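Local coordinates for protein glucosamine-6-phosphate deaminase (Bacillus subtilis, PDB 2BKX) that belongs to the glucosamine-6-phosphate isomerase/6-phosphogluconolactonase family of Rossmann-like alpha/beta enzymes and holds fructose -6-phosphate in its pocket, at residues L196-S201 / L232-A237; L131-N136 / E216-S221; D29-L34 / G124-Q129. One frame throughout, in Å; residues are numbered along the deposited sequence.

Contact 1. Residues L196-S201 / L232-A237; sequences LISGKS and LIDREA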
ATOM      1  N   LEU A 196       0.148   5.640  -5.781  1.00  4.33           N
ATOM      2  CA  LEU A 196       1.221   5.576  -6.759  1.00  4.88           C
ATOM      3  C   LEU A 196       0.812   4.618  -7.887  1.00  4.25           C
ATOM      4  O   LEU A 196       0.393   3.507  -7.635  1.00  5.12           O
ATOM      5  CB  LEU A 196       2.490   5.021  -6.107  1.00  5.83           C
ATOM      6  CG  LEU A 196       2.944   5.726  -4.839  1.00  7.12           C
ATOM      7  CD1 LEU A 196       4.199   5.086  -4.253  1.00  7.78           C
ATOM      8  CD2 LEU A 196       3.141   7.208  -5.095  1.00  6.65           C
ATOM      9  N   ILE A 197       1.017   5.052  -9.124  1.00  3.83           N
ATOM     10  CA  ILE A 197       0.606   4.276 -10.287  1.00  5.18           C
ATOM     11  C   ILE A 197       1.657   4.392 -11.372  1.00  5.21           C
ATOM     12  O   ILE A 197       1.923   5.499 -11.875  1.00  5.93           O
ATOM     13  CB  ILE A 197      -0.758   4.691 -10.844  1.00  5.42           C
ATOM     14  CG1 ILE A 197      -1.800   4.855  -9.741  1.00  5.79           C
ATOM     15  CG2 ILE A 197      -1.227   3.589 -11.821  1.00  5.20           C
ATOM     16  CD1 ILE A 197      -3.171   5.318 -10.207  1.00  6.03           C
ATOM     17  N   SER A 198       2.176   3.235 -11.787  1.00  6.13           N
ATOM     18  CA  SER A 198       3.259   3.188 -12.763  1.00  6.94           C
ATOM     19  C   SER A 198       3.069   2.060 -13.778  1.00  7.37           C
ATOM     20  O   SER A 198       2.733   0.947 -13.428  1.00  7.56           O
ATOM     21  CB  SER A 198       4.621   2.973 -12.044  1.00  7.80           C
ATOM     22  OG  SER A 198       5.671   2.801 -12.974  1.00 10.69           O
ATOM     23  N   GLY A 199       3.323   2.391 -15.037  1.00  7.66           N
ATOM     24  CA  GLY A 199       3.418   1.379 -16.065  1.00  8.59           C
ATOM     25  C   GLY A 199       2.148   1.128 -16.843  1.00 10.00           C
ATOM     26  O   GLY A 199       1.039   1.364 -16.369  1.00  9.48           O
ATOM     27  N   LYS A 200       2.334   0.591 -18.056  1.00 11.51           N
ATOM     28  CA  LYS A 200       1.226   0.311 -18.984  1.00 12.75           C
ATOM     29  C   LYS A 200       0.160  -0.632 -18.437  1.00 11.58           C
ATOM     30  O   LYS A 200      -1.029  -0.526 -18.797  1.00 12.15           O
ATOM     31  CB  LYS A 200       1.834  -0.261 -20.277  1.00 14.40           C
ATOM     32  CG  LYS A 200       0.902  -0.536 -21.393  1.00 18.60           C
ATOM     33  CD  LYS A 200       1.714  -0.831 -22.669  1.00 20.07           C
ATOM     34  CE  LYS A 200       0.982  -1.830 -23.585  1.00 25.75           C
ATOM     35  NZ  LYS A 200       1.972  -2.692 -24.309  1.00 28.07           N
ATOM     36  N   SER A 201       0.540  -1.545 -17.548  1.00 10.55           N
ATOM     37  CA  SER A 201      -0.426  -2.475 -16.994  1.00 10.20           C
ATOM     38  C   SER A 201      -1.532  -1.819 -16.198  1.00  9.41           C
ATOM     39  O   SER A 201      -2.558  -2.455 -15.985  1.00 10.31           O
ATOM     40  CB  SER A 201       0.254  -3.535 -16.139  1.00 11.02           C
ATOM     41  OG  SER A 201       0.585  -3.067 -14.847  1.00 13.17           O
ATOM     42  N   LEU A 232      -0.012   9.928  -7.996  1.00  5.78           N
ATOM     43  CA  LEU A 232       1.151  10.115  -8.846  1.00  5.56           C
ATOM     44  C   LEU A 232       1.084   9.080  -9.942  1.00  6.01           C
ATOM     45  O   LEU A 232       0.971   7.885  -9.647  1.00  6.99           O
ATOM     46  CB  LEU A 232       2.447   9.999  -8.058  1.00  6.30           C
ATOM     47  CG  LEU A 232       2.606  10.916  -6.860  1.00  8.20           C
ATOM     48  CD1 LEU A 232       3.976  10.637  -6.227  1.00  9.58           C
ATOM     49  CD2 LEU A 232       2.427  12.365  -7.177  1.00  9.30           C
ATOM     50  N   ILE A 233       1.144   9.529 -11.209  1.00  6.33           N
ATOM     51  CA  ILE A 233       0.958   8.618 -12.345  1.00  7.24           C
ATOM     52  C   ILE A 233       2.079   8.869 -13.329  1.00  7.56           C
ATOM     53  O   ILE A 233       2.236  10.000 -13.775  1.00  8.59           O
ATOM     54  CB  ILE A 233      -0.378   8.888 -13.034  1.00  7.58           C
ATOM     55  CG1 ILE A 233      -1.544   8.865 -12.008  1.00  7.49           C
ATOM     56  CG2 ILE A 233      -0.648   7.868 -14.116  1.00  9.90           C
ATOM     57  CD1 ILE A 233      -2.926   9.280 -12.541  1.00 10.88           C
ATOM     58  N   ASP A 234       2.843   7.840 -13.668  1.00  7.51           N
ATOM     59  CA  ASP A 234       3.871   8.025 -14.690  1.00  7.52           C
ATOM     60  C   ASP A 234       3.289   8.002 -16.103  1.00  8.77           C
ATOM     61  O   ASP A 234       2.107   7.753 -16.297  1.00  9.14           O
ATOM     62  CB  ASP A 234       5.077   7.138 -14.486  1.00  8.64           C
ATOM     63  CG  ASP A 234       4.855   5.694 -14.806  1.00  9.04           C
ATOM     64  OD1 ASP A 234       3.822   5.303 -15.408  1.00  9.08           O
ATOM     65  OD2 ASP A 234       5.785   4.921 -14.479  1.00 11.90           O
ATOM     66  N   ARG A 235       4.110   8.331 -17.102  1.00  9.63           N
ATOM     67  CA  ARG A 235       3.630   8.540 -18.485  1.00 11.19           C
ATOM     68  C   ARG A 235       2.964   7.291 -19.031  1.00 10.98           C
ATOM     69  O   ARG A 235       1.922   7.336 -19.653  1.00 12.22           O
ATOM     70  CB  ARG A 235       4.780   9.003 -19.395  1.00 13.55           C
ATOM     71  CG  ARG A 235       5.359  10.295 -18.953  1.00 19.18           C
ATOM     72  CD  ARG A 235       4.458  11.482 -19.166  1.00 29.08           C
ATOM     73  NE  ARG A 235       4.823  12.593 -18.284  1.00 31.89           N
ATOM     74  CZ  ARG A 235       4.334  13.827 -18.363  1.00 34.82           C
ATOM     75  NH1 ARG A 235       4.752  14.749 -17.494  1.00 35.29           N
ATOM     76  NH2 ARG A 235       3.424  14.143 -19.283  1.00 36.67           N
ATOM     77  N   GLU A 236       3.542   6.145 -18.769  1.00 10.71           N
ATOM     78  CA  GLU A 236       3.010   4.903 -19.270  1.00 11.36           C
ATOM     79  C   GLU A 236       1.645   4.593 -18.654  1.00 10.74           C
ATOM     80  O   GLU A 236       0.732   4.102 -19.315  1.00 12.67           O
ATOM     81  CB  GLU A 236       4.010   3.784 -19.007  1.00 11.98           C
ATOM     82  CG  GLU A 236       5.255   3.841 -19.919  1.00 13.92           C
ATOM     83  CD  GLU A 236       6.162   5.031 -19.653  1.00 19.64           C
ATOM     84  OE1 GLU A 236       6.317   5.423 -18.470  1.00 22.41           O
ATOM     85  OE2 GLU A 236       6.743   5.591 -20.633  1.00 26.26           O
ATOM     86  N   ALA A 237       1.501   4.882 -17.373  1.00  9.40           N
ATOM     87  CA  ALA A 237       0.231   4.656 -16.702  1.00  8.80           C
ATOM     88  C   ALA A 237      -0.846   5.644 -17.127  1.00  9.00           C
ATOM     89  O   ALA A 237      -2.022   5.333 -16.985  1.00  8.20           O
ATOM     90  CB  ALA A 237       0.444   4.708 -15.213  1.00  8.89           C
TER

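Contact 2. Residues L131-N136 / E216-S221; sequences LGIGRN and EDFPAS. With F6R (fructose -6-phosphate), chain C.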
ATOM      1  N   LEU A 131      -0.565   3.783  -1.169  1.00  4.52           N
ATOM      2  CA  LEU A 131      -1.327   2.770  -1.866  1.00  4.42           C
ATOM      3  C   LEU A 131      -0.727   2.543  -3.238  1.00  5.20           C
ATOM      4  O   LEU A 131      -0.124   3.435  -3.833  1.00  4.69           O
ATOM      5  CB  LEU A 131      -2.775   3.236  -2.125  1.00  5.39           C
ATOM      6  CG  LEU A 131      -3.640   3.503  -0.962  1.00  6.01           C
ATOM      7  CD1 LEU A 131      -5.010   4.033  -1.413  1.00  6.71           C
ATOM      8  CD2 LEU A 131      -3.819   2.261  -0.085  1.00  6.26           C
ATOM      9  N   GLY A 132      -0.913   1.337  -3.725  1.00  5.03           N
ATOM     10  CA  GLY A 132      -0.853   1.085  -5.174  1.00  5.21           C
ATOM     11  C   GLY A 132      -2.252   0.763  -5.678  1.00  5.60           C
ATOM     12  O   GLY A 132      -3.234   0.891  -4.928  1.00  6.47           O
ATOM     13  N   ILE A 133      -2.366   0.373  -6.938  1.00  5.60           N
ATOM     14  CA  ILE A 133      -3.656   0.031  -7.537  1.00  6.10           C
ATOM     15  C   ILE A 133      -3.516  -1.256  -8.312  1.00  5.39           C
ATOM     16  O   ILE A 133      -2.552  -1.446  -9.041  1.00  6.77           O
ATOM     17  CB  ILE A 133      -4.207   1.175  -8.433  1.00  5.36           C
ATOM     18  CG1 ILE A 133      -5.677   0.993  -8.727  1.00  6.35           C
ATOM     19  CG2 ILE A 133      -3.398   1.364  -9.700  1.00  6.73           C
ATOM     20  CD1 ILE A 133      -6.372   2.219  -9.315  1.00  7.52           C
ATOM     21  N   GLY A 134      -4.479  -2.135  -8.149  1.00  6.73           N
ATOM     22  CA  GLY A 134      -4.490  -3.334  -8.948  1.00  6.92           C
ATOM     23  C   GLY A 134      -4.879  -3.026 -10.373  1.00  7.87           C
ATOM     24  O   GLY A 134      -5.502  -1.991 -10.672  1.00  7.16           O
ATOM     25  N   ARG A 135      -4.632  -3.996 -11.241  1.00  8.59           N
ATOM     26  CA  ARG A 135      -5.042  -3.868 -12.613  1.00  9.61           C
ATOM     27  C   ARG A 135      -6.552  -3.694 -12.700  1.00  9.25           C
ATOM     28  O   ARG A 135      -7.055  -3.063 -13.640  1.00 11.02           O
ATOM     29  CB  ARG A 135      -4.597  -5.095 -13.443  1.00  9.98           C
ATOM     30  CG  ARG A 135      -3.114  -5.266 -13.554  0.50 11.91           C
ATOM     31  CD  ARG A 135      -2.773  -6.612 -14.221  0.50 13.65           C
ATOM     32  NE  ARG A 135      -1.326  -6.792 -14.260  0.50 16.36           N
ATOM     33  CZ  ARG A 135      -0.673  -7.846 -14.743  0.50 18.51           C
ATOM     34  NH1 ARG A 135       0.652  -7.856 -14.695  0.50 16.97           N
ATOM     35  NH2 ARG A 135      -1.317  -8.875 -15.284  0.50 21.67           N
ATOM     36  N   ASN A 136      -7.272  -4.262 -11.726  1.00  8.53           N
ATOM     37  CA  ASN A 136      -8.708  -4.200 -11.616  1.00  8.65           C
ATOM     38  C   ASN A 136      -9.233  -3.116 -10.665  1.00  8.51           C
ATOM     39  O   ASN A 136     -10.400  -3.123 -10.284  1.00  8.94           O
ATOM     40  CB  ASN A 136      -9.273  -5.557 -11.148  1.00  8.74           C
ATOM     41  CG  ASN A 136      -8.788  -5.954  -9.772  1.00  8.57           C
ATOM     42  OD1 ASN A 136      -8.041  -5.211  -9.128  1.00  9.73           O
ATOM     43  ND2 ASN A 136      -9.217  -7.118  -9.303  1.00  8.23           N
ATOM     44  N   GLU A 216     -18.531   0.137  -6.055  1.00 11.18           N
ATOM     45  CA  GLU A 216     -17.798  -0.990  -5.488  1.00 10.95           C
ATOM     46  C   GLU A 216     -17.138  -1.861  -6.533  1.00 10.59           C
ATOM     47  O   GLU A 216     -16.200  -2.594  -6.214  1.00  9.83           O
ATOM     48  CB  GLU A 216     -18.700  -1.885  -4.636  1.00 10.99           C
ATOM     49  CG  GLU A 216     -19.247  -1.254  -3.400  1.00 14.34           C
ATOM     50  CD  GLU A 216     -20.038  -2.266  -2.567  1.00 15.72           C
ATOM     51  OE1 GLU A 216     -19.948  -3.534  -2.753  1.00 21.51           O
ATOM     52  OE2 GLU A 216     -20.745  -1.812  -1.675  1.00 23.58           O
ATOM     53  N   ASP A 217     -17.578  -1.771  -7.798  1.00 11.23           N
ATOM     54  CA  ASP A 217     -16.956  -2.570  -8.841  1.00 11.52           C
ATOM     55  C   ASP A 217     -15.528  -2.108  -9.134  1.00 10.53           C
ATOM     56  O   ASP A 217     -14.759  -2.861  -9.724  1.00 12.47           O
ATOM     57  CB  ASP A 217     -17.798  -2.548 -10.135  1.00 13.81           C
ATOM     58  CG  ASP A 217     -17.383  -3.635 -11.139  1.00 16.37           C
ATOM     59  OD1 ASP A 217     -17.340  -4.834 -10.778  1.00 23.58           O
ATOM     60  OD2 ASP A 217     -17.083  -3.284 -12.302  1.00 22.61           O
ATOM     61  N   PHE A 218     -15.176  -0.881  -8.731  1.00  9.92           N
ATOM     62  CA  PHE A 218     -13.824  -0.338  -8.919  1.00  8.86           C
ATOM     63  C   PHE A 218     -13.342   0.262  -7.588  1.00  7.54           C
ATOM     64  O   PHE A 218     -13.608   1.437  -7.276  1.00  7.43           O
ATOM     65  CB  PHE A 218     -13.831   0.711 -10.018  1.00  8.36           C
ATOM     66  CG  PHE A 218     -12.481   1.075 -10.503  1.00  7.34           C
ATOM     67  CD1 PHE A 218     -11.770   0.219 -11.302  1.00  8.93           C
ATOM     68  CD2 PHE A 218     -11.912   2.291 -10.127  1.00  8.66           C
ATOM     69  CE1 PHE A 218     -10.512   0.552 -11.730  1.00  8.60           C
ATOM     70  CE2 PHE A 218     -10.643   2.623 -10.508  1.00  9.06           C
ATOM     71  CZ  PHE A 218      -9.931   1.762 -11.290  1.00  8.15           C
ATOM     72  N   PRO A 219     -12.714  -0.569  -6.729  1.00  6.84           N
ATOM     73  CA  PRO A 219     -12.444  -0.180  -5.345  1.00  7.00           C
ATOM     74  C   PRO A 219     -11.764   1.171  -5.164  1.00  6.72           C
ATOM     75  O   PRO A 219     -12.102   1.925  -4.262  1.00  6.84           O
ATOM     76  CB  PRO A 219     -11.602  -1.359  -4.811  1.00  6.84           C
ATOM     77  CG  PRO A 219     -12.078  -2.533  -5.612  1.00  7.21           C
ATOM     78  CD  PRO A 219     -12.409  -2.005  -6.957  1.00  6.78           C
ATOM     79  N   ALA A 220     -10.809   1.482  -6.033  1.00  6.30           N
ATOM     80  CA  ALA A 220     -10.058   2.728  -5.892  1.00  6.30           C
ATOM     81  C   ALA A 220     -10.974   3.972  -6.027  1.00  6.80           C
ATOM     82  O   ALA A 220     -10.596   5.061  -5.640  1.00  6.33           O
ATOM     83  CB  ALA A 220      -8.952   2.809  -6.915  1.00  6.65           C
ATOM     84  N   SER A 221     -12.152   3.799  -6.609  1.00  6.50           N
ATOM     85  CA  SER A 221     -13.089   4.901  -6.736  1.00  7.07           C
ATOM     86  C   SER A 221     -13.572   5.421  -5.401  1.00  7.03           C
ATOM     87  O   SER A 221     -14.038   6.560  -5.322  1.00  7.65           O
ATOM     88  CB  SER A 221     -14.284   4.511  -7.618  1.00  7.43           C
ATOM     89  OG  SER A 221     -15.201   3.672  -6.977  1.00  7.43           O
TER
HETATM   90  C1  F6R C1243       0.201  -3.289  -1.774  1.00 16.24           C
HETATM   91  C2  F6R C1243      -1.221  -3.672  -2.131  1.00 12.72           C
HETATM   92  C3  F6R C1243      -1.741  -3.950  -3.548  1.00  8.62           C
HETATM   93  C4  F6R C1243      -0.805  -3.443  -4.663  1.00  6.82           C
HETATM   94  C5  F6R C1243      -1.337  -3.691  -6.065  1.00  7.20           C
HETATM   95  C6  F6R C1243      -0.353  -3.221  -7.130  1.00  6.19           C
HETATM   96  O1  F6R C1243       0.480  -3.489  -0.375  1.00 14.45           O
HETATM   97  O2  F6R C1243      -2.013  -3.712  -1.216  1.00 18.38           O
HETATM   98  O3  F6R C1243      -2.964  -3.256  -3.721  1.00  8.67           O
HETATM   99  O4  F6R C1243      -0.609  -2.045  -4.477  1.00  7.31           O
HETATM  100  O5  F6R C1243      -1.674  -5.058  -6.270  1.00  7.57           O
HETATM  101  O6  F6R C1243       0.825  -4.040  -7.056  1.00  5.77           O
HETATM  102  P   F6R C1243       2.117  -3.618  -7.891  1.00  5.35           P
HETATM  103  O1P F6R C1243       2.655  -2.368  -7.250  1.00  5.89           O
HETATM  104  O2P F6R C1243       1.635  -3.342  -9.291  1.00  6.22           O
HETATM  105  O3P F6R C1243       3.079  -4.757  -7.796  1.00  5.38           O
HETATM  106  O   HOH W   1     -12.766  -3.464 -11.588  1.00 16.13           O

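Contact 3. Residues D29-L34 / G124-Q129; sequences DAVLGL and GDTDIQ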
ATOM      1  N   ASP A  29       6.607  11.262  15.358  1.00 11.57           N
ATOM      2  CA  ASP A  29       5.842  10.124  15.824  1.00 12.29           C
ATOM      3  C   ASP A  29       4.665   9.780  14.891  1.00 11.99           C
ATOM      4  O   ASP A  29       3.657   9.169  15.295  1.00 13.54           O
ATOM      5  CB  ASP A  29       5.393  10.355  17.251  1.00 12.22           C
ATOM      6  CG  ASP A  29       4.406  11.483  17.377  1.00 15.40           C
ATOM      7  OD1 ASP A  29       4.427  12.383  16.530  1.00 20.32           O
ATOM      8  OD2 ASP A  29       3.638  11.504  18.360  1.00 22.25           O
ATOM      9  N   ALA A  30       4.837  10.123  13.624  1.00 11.01           N
ATOM     10  CA  ALA A  30       3.837   9.798  12.621  1.00 11.17           C
ATOM     11  C   ALA A  30       3.626   8.317  12.523  1.00  9.47           C
ATOM     12  O   ALA A  30       4.523   7.527  12.796  1.00  8.85           O
ATOM     13  CB  ALA A  30       4.200  10.331  11.281  1.00 11.41           C
ATOM     14  N   VAL A  31       2.404   7.964  12.150  1.00  8.40           N
ATOM     15  CA  VAL A  31       2.001   6.634  11.810  1.00  7.76           C
ATOM     16  C   VAL A  31       1.891   6.584  10.280  1.00  7.48           C
ATOM     17  O   VAL A  31       1.050   7.274   9.699  1.00  8.23           O
ATOM     18  CB  VAL A  31       0.633   6.263  12.446  1.00  8.39           C
ATOM     19  CG1 VAL A  31       0.254   4.846  12.046  1.00 10.70           C
ATOM     20  CG2 VAL A  31       0.729   6.391  13.979  1.00 10.33           C
ATOM     21  N   LEU A  32       2.738   5.780   9.654  1.00  5.99           N
ATOM     22  CA  LEU A  32       2.736   5.675   8.207  1.00  5.35           C
ATOM     23  C   LEU A  32       2.063   4.380   7.812  1.00  6.16           C
ATOM     24  O   LEU A  32       2.459   3.302   8.260  1.00  6.78           O
ATOM     25  CB  LEU A  32       4.172   5.640   7.634  1.00  6.29           C
ATOM     26  CG  LEU A  32       5.182   6.666   8.145  1.00  7.55           C
ATOM     27  CD1 LEU A  32       6.516   6.372   7.478  1.00  8.61           C
ATOM     28  CD2 LEU A  32       4.699   8.082   7.893  1.00  9.66           C
ATOM     29  N   GLY A  33       1.098   4.474   6.910  1.00  5.16           N
ATOM     30  CA  GLY A  33       0.532   3.305   6.270  1.00  5.31           C
ATOM     31  C   GLY A  33       1.328   2.988   5.038  1.00  5.30           C
ATOM     32  O   GLY A  33       1.536   3.887   4.225  1.00  5.39           O
ATOM     33  N   LEU A  34       1.767   1.728   4.882  1.00  5.20           N
ATOM     34  CA  LEU A  34       2.720   1.376   3.846  1.00  5.59           C
ATOM     35  C   LEU A  34       2.173   0.246   2.977  1.00  5.76           C
ATOM     36  O   LEU A  34       1.259  -0.476   3.363  1.00  6.41           O
ATOM     37  CB  LEU A  34       4.060   0.976   4.482  1.00  6.39           C
ATOM     38  CG  LEU A  34       4.740   2.129   5.246  1.00  7.89           C
ATOM     39  CD1 LEU A  34       6.035   1.577   5.857  1.00  8.03           C
ATOM     40  CD2 LEU A  34       5.039   3.335   4.365  1.00  8.93           C
ATOM     41  N   GLY A 124      -4.152   5.842  16.571  1.00 14.52           N
ATOM     42  CA  GLY A 124      -4.649   7.113  16.109  1.00 15.95           C
ATOM     43  C   GLY A 124      -4.892   7.179  14.622  1.00 16.12           C
ATOM     44  O   GLY A 124      -4.970   8.251  14.066  1.00 17.12           O
ATOM     45  N   ASP A 125      -5.038   6.029  13.970  1.00 16.55           N
ATOM     46  CA  ASP A 125      -5.200   5.934  12.517  1.00 16.70           C
ATOM     47  C   ASP A 125      -3.854   6.319  11.884  1.00 15.80           C
ATOM     48  O   ASP A 125      -2.904   6.656  12.599  1.00 17.45           O
ATOM     49  CB  ASP A 125      -6.301   6.849  11.930  1.00 17.92           C
ATOM     50  CG  ASP A 125      -7.601   6.874  12.737  1.00 21.73           C
ATOM     51  OD1 ASP A 125      -8.144   5.805  13.102  1.00 24.99           O
ATOM     52  OD2 ASP A 125      -8.122   8.003  12.952  1.00 28.60           O
ATOM     53  N   THR A 126      -3.754   6.278  10.551  1.00 14.27           N
ATOM     54  CA  THR A 126      -2.525   6.726   9.874  1.00 12.15           C
ATOM     55  C   THR A 126      -2.470   8.238   9.564  1.00  9.66           C
ATOM     56  O   THR A 126      -3.512   8.875   9.253  1.00 11.44           O
ATOM     57  CB  THR A 126      -2.323   5.896   8.597  1.00 10.89           C
ATOM     58  OG1 THR A 126      -3.405   6.167   7.693  1.00 11.34           O
ATOM     59  CG2 THR A 126      -2.288   4.428   8.925  1.00 12.01           C
ATOM     60  N   ASP A 127      -1.266   8.814   9.588  1.00  8.57           N
ATOM     61  CA  ASP A 127      -0.997  10.159   9.146  1.00  8.96           C
ATOM     62  C   ASP A 127      -0.889  10.268   7.622  1.00  7.59           C
ATOM     63  O   ASP A 127      -1.208  11.296   7.015  1.00  9.67           O
ATOM     64  CB  ASP A 127       0.254  10.720   9.819  1.00  9.31           C
ATOM     65  CG  ASP A 127       0.024  10.964  11.282  1.00 10.63           C
ATOM     66  OD1 ASP A 127      -0.638  11.977  11.565  1.00 14.21           O
ATOM     67  OD2 ASP A 127       0.426  10.110  12.140  1.00 11.30           O
ATOM     68  N   ILE A 128      -0.347   9.209   7.010  1.00  6.77           N
ATOM     69  CA  ILE A 128      -0.370   9.088   5.561  1.00  6.67           C
ATOM     70  C   ILE A 128      -0.528   7.614   5.234  1.00  6.17           C
ATOM     71  O   ILE A 128      -0.024   6.783   5.980  1.00  7.14           O
ATOM     72  CB  ILE A 128       0.893   9.658   4.884  1.00  7.29           C
ATOM     73  CG1 ILE A 128       0.702   9.807   3.364  1.00  8.27           C
ATOM     74  CG2 ILE A 128       2.129   8.820   5.245  1.00  8.90           C
ATOM     75  CD1 ILE A 128       1.847  10.587   2.727  1.00  9.42           C
ATOM     76  N   GLN A 129      -1.214   7.310   4.131  1.00  5.63           N
ATOM     77  CA  GLN A 129      -1.364   5.917   3.695  1.00  5.55           C
ATOM     78  C   GLN A 129      -0.909   5.857   2.245  1.00  5.33           C
ATOM     79  O   GLN A 129      -1.539   6.454   1.366  1.00  6.22           O
ATOM     80  CB  GLN A 129      -2.807   5.443   3.826  1.00  5.90           C
ATOM     81  CG  GLN A 129      -3.037   4.039   3.296  1.00  6.61           C
ATOM     82  CD  GLN A 129      -2.329   2.982   4.098  1.00  6.39           C
ATOM     83  OE1 GLN A 129      -2.698   2.751   5.252  1.00  7.55           O
ATOM     84  NE2 GLN A 129      -1.353   2.289   3.498  1.00  5.66           N
TER

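Contact 1. Residues L196-S201 / L232-A237
Asp234 with the Ser198 hydroxyl and Gly199 N forms the tight end of this contact, beside the parallel pairing of Leu196-Ile197 with Leu232-Ile233. OD2 of Asp234 takes a short bond of 2.6 Å from Ser198 OG, which sits above the carboxylate plane, while OD1 of Asp234 receives Gly199 N on its syn side at 3.0 Å, nearly straight at 169°. The same OD1 accepts from Ala237 N at 3.1 Å, an Asx motif that closes the 234-237 turn; Ala237 CB then reaches Ile197 CG2. With CG set between backbone N and carbonyl carbon (chi1 73°), the carboxylate is gripped by three donors, which fix its rotation. The strands pair through Ile197 N to Leu232 O (2.9 Å) and Asp234 N to Ile197 O (3.1 Å). Leu196 and Leu232 lie side by side against helix 9-26, CD2 of Leu196 to CD1 of Leu232 at 3.7 Å; Ile197 and Ile233 occupy the other face, against Val206. Toward solvent the fit slackens: Glu236 touches Lys200 N and Gly199 CA through CB before its chain bends away, and exposed Lys200 adds little. The two strands and helix 203-211 make a beta-alpha-beta crossover, as in Rossmann-like folds.

Contact 2. Residues L131-N136 / E216-S221
Ile133 and Phe218 each extend their side chain with the gamma carbon opposite the backbone N (CG1 of Ile133, chi1 -164°; CG of Phe218, chi1 -166°), and this brings the isoleucine tip to the ring, the two side chains crossing at about a right angle. CD1 of Ile133 does the touching: it lies 3.6 Å from Ala220 CB and 4.1 Å from Phe218 CZ. Helix 203-211 closes in on this apolar patch, with Ala205 against both Ile133 and Phe218. Further along, the carbonyl of Asn136 approaches the ring obliquely, its O 3.8 Å from Phe218 CD1. No direct hydrogen bond joins the two loops. Instead a water donates to Asn136 O at 2.7 Å and to Asp217 O at 2.8 Å, tying two backbone carbonyls that could not bond each other. The Asn136 amide is engaged elsewhere, ND2 with Glu143 and OD1 with His138 N. Beyond Ile133 lies the ligand: Gly132 CA is 3.2 Å from O4 of fructose -6-phosphate, and Ile133 O bonds to Lys202. The loop leaving strand 128-131 thus lines the fructose -6-phosphate pocket with Gly132 and Ile133.

Contact 3. Residues D29-L34 / G124-Q129
One face of the Gln129 amide lies over Gly33 CA and C: NE2 of Gln129 is 3.2 Å from Gly33 C, and OE1 of Gln129 is 3.4 Å from Gly33 CA. The chain leaves with CG opposite the backbone N and then bends at chi2 (66°), folding the amide back over the neighbouring strand; the glycine's lack of a side chain makes this possible, the CA atoms of Gly33 and Gln129 being only 4.1 Å apart. NE2 makes no hydrogen bond to Gly33 O, the angle being poor. In the other flat group, the Asp127 carboxylate, OD2 takes Val31 N through its anti lone pair at 2.9 Å in an almost straight bond (176°). The other oxygen, OD1, makes a salt bridge with Lys27. Asp127 also gives its own N to Val31 O at 2.8 Å, in the carbonyl plane, so one residue grips both backbone polar groups of Val31. The Val31 side chain packs on Asp125 O, CB to O 3.6 Å. Past this, regular pairing takes over with Gly33 N to Ile128 O at 2.7 Å, and Thr126 CG2 packs beside that same Gly33 N. Leu32 CD2 meets Ile128 CG2 at 3.8 Å on the face beneath helix 9-26. Two neighbouring parallel strands, joined at their entry by an aspartate, form the centre of the Rossmann-like alpha/beta sheet.

Along the chain contact 3 closes first; the segments of contacts 2 and 1 then alternate. Strand 128-131 joins all three: it pairs with 31-34 in contact 3, runs directly into the loop of contact 2, and lies beside 193-197 of contact 1, where Leu196 N probably bonds to Leu131 O. Contacts 1 and 2 have centres about 14 Å apart and also touch through Ile197 CG2 and Ile133 CG2. Contact 3 is about 24 Å from contact 1, centre to centre, on the opposite side of the chain's centre, yet in the same sheet. Strand order 31-34, 128-131, 193-197, 229-234 thus builds a parallel floor whose loop at contact 2 reaches the bound fructose -6-phosphate.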